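Local structure of probable ss-1,3-N-acetylglucosaminyltransferase (Staphylococcus aureus subsp. aureus N315, 6H21) at residues G272-T275 with T276-L279; K326-A329 with I330-D334; I204-L207 with M208-N212. The protein is probably a family 2 glycosyltransferase of the GT-A clan, with a TarS-type linker domain, that holds uridine-diphosphate-N-acetylglucosamine beside manganese in this structure. All coordinates share one frame; numbering follows the deposited sequence.

Contact 1: residues G272-T275 with T276-L279; sequences GKYT and TRLL
Tyr274 and Arg277, three residues apart on helix 264-281 of the TarS-type linker domain, run alongside each other and point the same way, as neighbours on one face of an alpha helix can. The arginine CB rests 3.4 Å from Tyr274 O. With chi1 at 176°, CG stands opposite the backbone N, and a bend at the next torsion (chi2 -98°) turns the chain along the tyrosine ring, where CD comes 3.7 Å from CE1 of Tyr274. At the tip, NH2 of Arg277 reaches 3.2 Å from Tyr274 OH, with the guanidinium and ring planes 28° apart. That hydroxyl is hydrogen-bonded to Gln200, so the phenol looks beyond its own helix, while CE2 of Tyr274 packs on CB of Leu278 at 4.1 Å. Thr275 and Leu279 also lie side by side and face helix 324-332, and the Thr275 hydroxyl is hydrogen-bonded to Tyr252 OH and to Ala271 O. The hydroxyl of buried Thr276 is hydrogen-bonded to Thr320 N, and its OG1 donates to Gly272 O at 3.0 Å. Thr276 N reaches the same oxygen, also at 3.0 Å, so Gly272 O is gripped from opposite faces of its carbonyl plane.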
# COMPACT_ATOMS: atom_id res chain seq x y z
N GLY C 272 8.23 22.33 6.56
CA GLY C 272 7.50 21.12 6.96
C GLY C 272 6.10 21.42 7.49
O GLY C 272 5.13 20.69 7.21
N LYS C 273 5.98 22.47 8.29
CA LYS C 273 4.68 22.89 8.78
C LYS C 273 3.79 23.34 7.62
O LYS C 273 2.57 23.08 7.63
CB LYS C 273 4.84 23.97 9.85
CG LYS C 273 5.53 23.47 11.12
CD LYS C 273 4.77 22.39 11.85
CE LYS C 273 5.65 21.65 12.83
NZ LYS C 273 4.86 20.73 13.69
N TYR C 274 4.38 23.99 6.62
CA TYR C 274 3.59 24.44 5.46
C TYR C 274 3.14 23.20 4.66
O TYR C 274 1.99 23.14 4.20
CB TYR C 274 4.30 25.46 4.56
CG TYR C 274 3.37 25.89 3.47
CD1 TYR C 274 2.38 26.83 3.71
CD2 TYR C 274 3.34 25.23 2.25
CE1 TYR C 274 1.43 27.16 2.75
CE2 TYR C 274 2.38 25.51 1.30
CZ TYR C 274 1.42 26.48 1.54
OH TYR C 274 0.47 26.77 0.59
N THR C 275 4.04 22.24 4.49
CA THR C 275 3.73 21.01 3.77
C THR C 275 2.52 20.32 4.43
O THR C 275 1.62 19.86 3.75
CB THR C 275 4.95 20.08 3.66
OG1 THR C 275 5.98 20.73 2.90
CG2 THR C 275 4.59 18.77 2.99
N THR C 276 2.51 20.27 5.77
CA THR C 276 1.41 19.70 6.54
C THR C 276 0.11 20.44 6.20
O THR C 276 -0.90 19.83 5.89
CB THR C 276 1.69 19.72 8.05
OG1 THR C 276 2.91 19.01 8.29
CG2 THR C 276 0.58 19.10 8.87
N ARG C 277 0.16 21.78 6.26
CA ARG C 277 -1.00 22.60 5.92
C ARG C 277 -1.48 22.27 4.49
O ARG C 277 -2.69 22.18 4.24
CB ARG C 277 -0.66 24.09 6.07
CG ARG C 277 -1.78 25.03 5.64
CD ARG C 277 -1.58 25.55 4.24
NE ARG C 277 -2.87 25.94 3.67
CZ ARG C 277 -3.19 25.82 2.38
NH1 ARG C 277 -4.43 26.08 2.00
NH2 ARG C 277 -2.28 25.41 1.49
N LEU C 278 -0.54 22.13 3.55
CA LEU C 278 -0.87 21.88 2.15
C LEU C 278 -1.59 20.53 1.98
O LEU C 278 -2.59 20.40 1.26
CB LEU C 278 0.43 21.94 1.34
CG LEU C 278 0.29 21.71 -0.16
CD1 LEU C 278 -0.54 22.81 -0.78
CD2 LEU C 278 1.65 21.64 -0.82
N LEU C 279 -1.06 19.50 2.63
CA LEU C 279 -1.66 18.17 2.59
C LEU C 279 -3.03 18.15 3.27
O LEU C 279 -3.89 17.39 2.85
CB LEU C 279 -0.69 17.18 3.26
CG LEU C 279 0.55 16.87 2.44
CD1 LEU C 279 1.52 16.01 3.23
CD2 LEU C 279 0.18 16.19 1.13

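Contact 2: residues K326-A329 with I330-D334; sequences KLEA and IRQND
Glu328 OE2 accepts from Gln332 NE2 at 2.8 Å, a nearly straight side-chain bond (168° at the hydrogen) one helical turn apart. The donor approaches the anti side of the carboxylate, slightly out of its plane, while the oxygen lies close to the plane of the amide. Both chains bend at chi2 to meet. The other carboxylate oxygen, OE1, forms a salt bridge with Arg313, so the acid is tied at both oxygens, while the second subunit bonds NE2 of Gln332 through its Tyr294 OH and packs its Leu336 on Ala329 and Gln332. On another face of the helix, Ile330 lays CG1 3.4 Å from Lys326 O and sets CD1 against CG of the extended Lys326 chain at 4.1 Å.

The helix ends in a Schellman motif. Asn333 turns to positive phi (61°), its N donates to Ile330 O at 3.0 Å, and Asp334 N returns to Ala329 O at 3.2 Å. Asp334 is at once the N-cap of the next helix, its OD1 accepting from Ala337 N, and the nearest atom of its side chain is about 3 Å from a bound manganese ion.

Helix 324-332 is thus wedged among three others: Arg331, salt-bridged to Asp316, leans on helix 294-308, and Ile330 touches Phe304 of that helix, Leu279 of helix 264-281 and Val338 of helix 335-344.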
# COMPACT_ATOMS: atom_id res chain seq x y z
N LYS C 326 1.98 9.50 2.14
CA LYS C 326 1.38 10.35 1.07
C LYS C 326 2.46 11.28 0.50
O LYS C 326 2.64 11.37 -0.71
CB LYS C 326 0.15 11.10 1.58
CG LYS C 326 -0.57 11.91 0.51
CD LYS C 326 -1.93 12.39 0.91
CE LYS C 326 -2.64 13.08 -0.23
NZ LYS C 326 -4.08 13.30 0.06
N LEU C 327 3.25 11.88 1.39
CA LEU C 327 4.28 12.80 1.01
C LEU C 327 5.36 12.07 0.20
O LEU C 327 5.80 12.59 -0.81
CB LEU C 327 4.88 13.48 2.25
CG LEU C 327 6.05 14.42 1.98
CD1 LEU C 327 5.64 15.51 1.02
CD2 LEU C 327 6.55 15.04 3.28
N GLU C 328 5.79 10.89 0.64
CA GLU C 328 6.79 10.15 -0.11
C GLU C 328 6.23 9.75 -1.49
O GLU C 328 6.94 9.77 -2.46
CB GLU C 328 7.31 8.93 0.67
CG GLU C 328 8.57 8.34 0.04
CD GLU C 328 9.70 9.33 -0.17
OE1 GLU C 328 10.04 10.03 0.80
OE2 GLU C 328 10.23 9.44 -1.30
N ALA C 329 4.96 9.37 -1.56
CA ALA C 329 4.35 8.97 -2.80
C ALA C 329 4.34 10.15 -3.79
O ALA C 329 4.60 9.95 -4.97
CB ALA C 329 2.98 8.42 -2.56
N ILE C 330 4.04 11.35 -3.29
CA ILE C 330 4.10 12.57 -4.13
C ILE C 330 5.53 12.80 -4.61
O ILE C 330 5.76 13.05 -5.81
CB ILE C 330 3.50 13.78 -3.39
CG1 ILE C 330 2.00 13.56 -3.17
CG2 ILE C 330 3.78 15.09 -4.15
CD1 ILE C 330 1.39 14.40 -2.10
N ARG C 331 6.51 12.68 -3.70
CA ARG C 331 7.92 12.86 -4.10
C ARG C 331 8.28 11.86 -5.21
O ARG C 331 9.01 12.21 -6.12
CB ARG C 331 8.91 12.71 -2.94
CG ARG C 331 8.86 13.86 -1.94
CD ARG C 331 10.06 13.89 -1.02
NE ARG C 331 10.10 15.08 -0.17
CZ ARG C 331 10.65 16.23 -0.50
NH1 ARG C 331 10.64 17.22 0.39
NH2 ARG C 331 11.17 16.41 -1.70
N GLN C 332 7.79 10.62 -5.10
CA GLN C 332 8.13 9.55 -6.05
C GLN C 332 7.30 9.67 -7.34
O GLN C 332 7.55 8.93 -8.27
CB GLN C 332 7.90 8.17 -5.43
CG GLN C 332 8.80 7.87 -4.23
CD GLN C 332 10.26 7.82 -4.59
OE1 GLN C 332 10.62 7.44 -5.69
NE2 GLN C 332 11.12 8.23 -3.68
N ASN C 333 6.29 10.56 -7.38
CA ASN C 333 5.44 10.78 -8.57
C ASN C 333 4.73 9.46 -8.92
O ASN C 333 4.71 9.04 -10.05
CB ASN C 333 6.27 11.37 -9.73
CG ASN C 333 5.44 11.98 -10.85
OD1 ASN C 333 4.28 12.37 -10.66
ND2 ASN C 333 6.05 12.11 -12.02
N ASP C 334 4.13 8.83 -7.90
CA ASP C 334 3.58 7.47 -8.00
C ASP C 334 2.09 7.50 -7.67
O ASP C 334 1.71 7.52 -6.50
CB ASP C 334 4.34 6.53 -7.06
CG ASP C 334 4.07 5.04 -7.26
OD1 ASP C 334 2.89 4.62 -7.33
OD2 ASP C 334 5.05 4.30 -7.21

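Contact 3: residues I204-L207 with M208-N212; sequences IEFL and MNSKN
From Leu207 to Ser210 the chain leaves the C-terminal end of helix 198-207 through a type I beta turn, closed by a weak bond from Ser210 N to Leu207 O at 3.3 Å. The polar side chains of the turn fold back onto carbonyls of the last helical turn: Asn209 onto Glu205 O and Ser210 onto Phe206 O.

Phe206 O is gripped twice, from opposite faces of its plane: Asn209 N stands well above the carbonyl plane at 3.1 Å, and Ser210 OG comes to the other face at 2.9 Å. The serine hydroxyl can do this because it sits between its own backbone N and carbonyl carbon (chi1 63°). In the same position OG lies obliquely by the Phe206 ring, 3.6 Å from CD1. One residue earlier, the amide of Asn209 reaches back to the helix, ND2 donating to Glu205 O at 2.8 Å with an angle of 160° at the hydrogen; the acceptor lies close to the amide plane, which suits a well-aimed N-H.

Met208 carries the apolar half. Its CG is pressed to 3.1 Å from Ile204 O and runs beside the isoleucine, meeting CG2 at 4.0 Å. Bends at chi2 and chi3 then curl the methionine back, bringing its CE against CB of Leu207.

Around this turn, Ile204 and Met208 pack on helix 242-256 through Ala254 and Ile255, whereas Phe206 makes an edge-to-face stack with Phe178, touches helix 180-185 and rests on Leu134 of strand 134-142. The loop goes on into strand 213-216, which runs parallel to that same strand.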
# COMPACT_ATOMS: atom_id res chain seq x y z
N ILE C 204 2.64 35.02 3.39
CA ILE C 204 3.89 34.32 3.71
C ILE C 204 5.10 35.24 3.47
O ILE C 204 6.00 35.28 4.31
CB ILE C 204 4.02 33.01 2.90
CG1 ILE C 204 2.96 31.98 3.31
CG2 ILE C 204 5.44 32.45 2.96
CD1 ILE C 204 3.36 31.05 4.43
N GLU C 205 5.15 35.92 2.31
CA GLU C 205 6.25 36.86 2.00
C GLU C 205 6.33 37.91 3.12
O GLU C 205 7.43 38.27 3.57
CB GLU C 205 6.08 37.52 0.62
CG GLU C 205 6.41 36.59 -0.55
CD GLU C 205 6.41 37.16 -1.97
OE1 GLU C 205 5.72 38.17 -2.23
OE2 GLU C 205 7.10 36.57 -2.84
N PHE C 206 5.16 38.38 3.59
CA PHE C 206 5.11 39.37 4.65
C PHE C 206 5.67 38.78 5.94
O PHE C 206 6.50 39.42 6.61
CB PHE C 206 3.69 39.88 4.89
CG PHE C 206 3.64 41.09 5.78
CD1 PHE C 206 3.61 40.96 7.16
CD2 PHE C 206 3.66 42.37 5.24
CE1 PHE C 206 3.56 42.08 7.97
CE2 PHE C 206 3.63 43.49 6.06
CZ PHE C 206 3.58 43.34 7.42
N LEU C 207 5.19 37.59 6.31
CA LEU C 207 5.59 36.90 7.57
C LEU C 207 7.11 36.67 7.62
O LEU C 207 7.73 36.82 8.66
CB LEU C 207 4.85 35.55 7.69
CG LEU C 207 3.36 35.63 8.02
CD1 LEU C 207 2.71 34.26 7.87
CD2 LEU C 207 3.13 36.17 9.42
N MET C 208 7.70 36.31 6.47
CA MET C 208 9.09 35.94 6.36
C MET C 208 10.00 37.19 6.39
O MET C 208 11.21 37.08 6.53
CB MET C 208 9.32 35.16 5.06
CG MET C 208 8.66 33.76 5.03
SD MET C 208 9.14 32.71 6.43
CE MET C 208 7.68 32.79 7.48
N ASN C 209 9.40 38.38 6.30
CA ASN C 209 10.13 39.64 6.33
C ASN C 209 9.71 40.47 7.55
O ASN C 209 10.04 41.61 7.62
CB ASN C 209 9.91 40.40 5.03
CG ASN C 209 10.69 39.77 3.91
OD1 ASN C 209 11.91 39.92 3.86
ND2 ASN C 209 10.03 39.02 3.04
N SER C 210 9.03 39.87 8.53
CA SER C 210 8.61 40.64 9.71
C SER C 210 8.70 39.75 10.95
O SER C 210 8.81 38.54 10.82
CB SER C 210 7.23 41.21 9.52
OG SER C 210 6.27 40.17 9.38
N LYS C 211 8.66 40.37 12.13
CA LYS C 211 8.96 39.68 13.39
C LYS C 211 7.73 39.65 14.31
O LYS C 211 7.50 38.66 14.99
CB LYS C 211 10.15 40.36 14.09
N ASN C 212 6.95 40.73 14.32
CA ASN C 212 6.00 41.01 15.37
C ASN C 212 4.58 40.83 14.84
O ASN C 212 4.11 41.64 14.04
CB ASN C 212 6.21 42.43 15.91
CG ASN C 212 7.52 42.59 16.65
OD1 ASN C 212 8.17 41.60 16.99
ND2 ASN C 212 7.90 43.82 16.93

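Overall arrangement
Three successive stops along the chain make up the series, with none crossing or enclosing another. First comes contact 3, where helix 198-207 ends and a tight turn leads toward strand 213-216 at the edge of the mixed sheet. After helix 242-256 the chain reaches contact 1, largely in the second half of helix 264-281; its centre lies about 18 Å from that of contact 3. Helix 242-256 is touched by side chains of both and so joins them. Contact 2 closes helix 324-332 and starts helix 335-344. It meets contact 1 directly, Thr275 CG2 lying 4.0 Å from Leu327 CD1, whereas the nearest atoms of contacts 2 and 3 are about 16 Å apart.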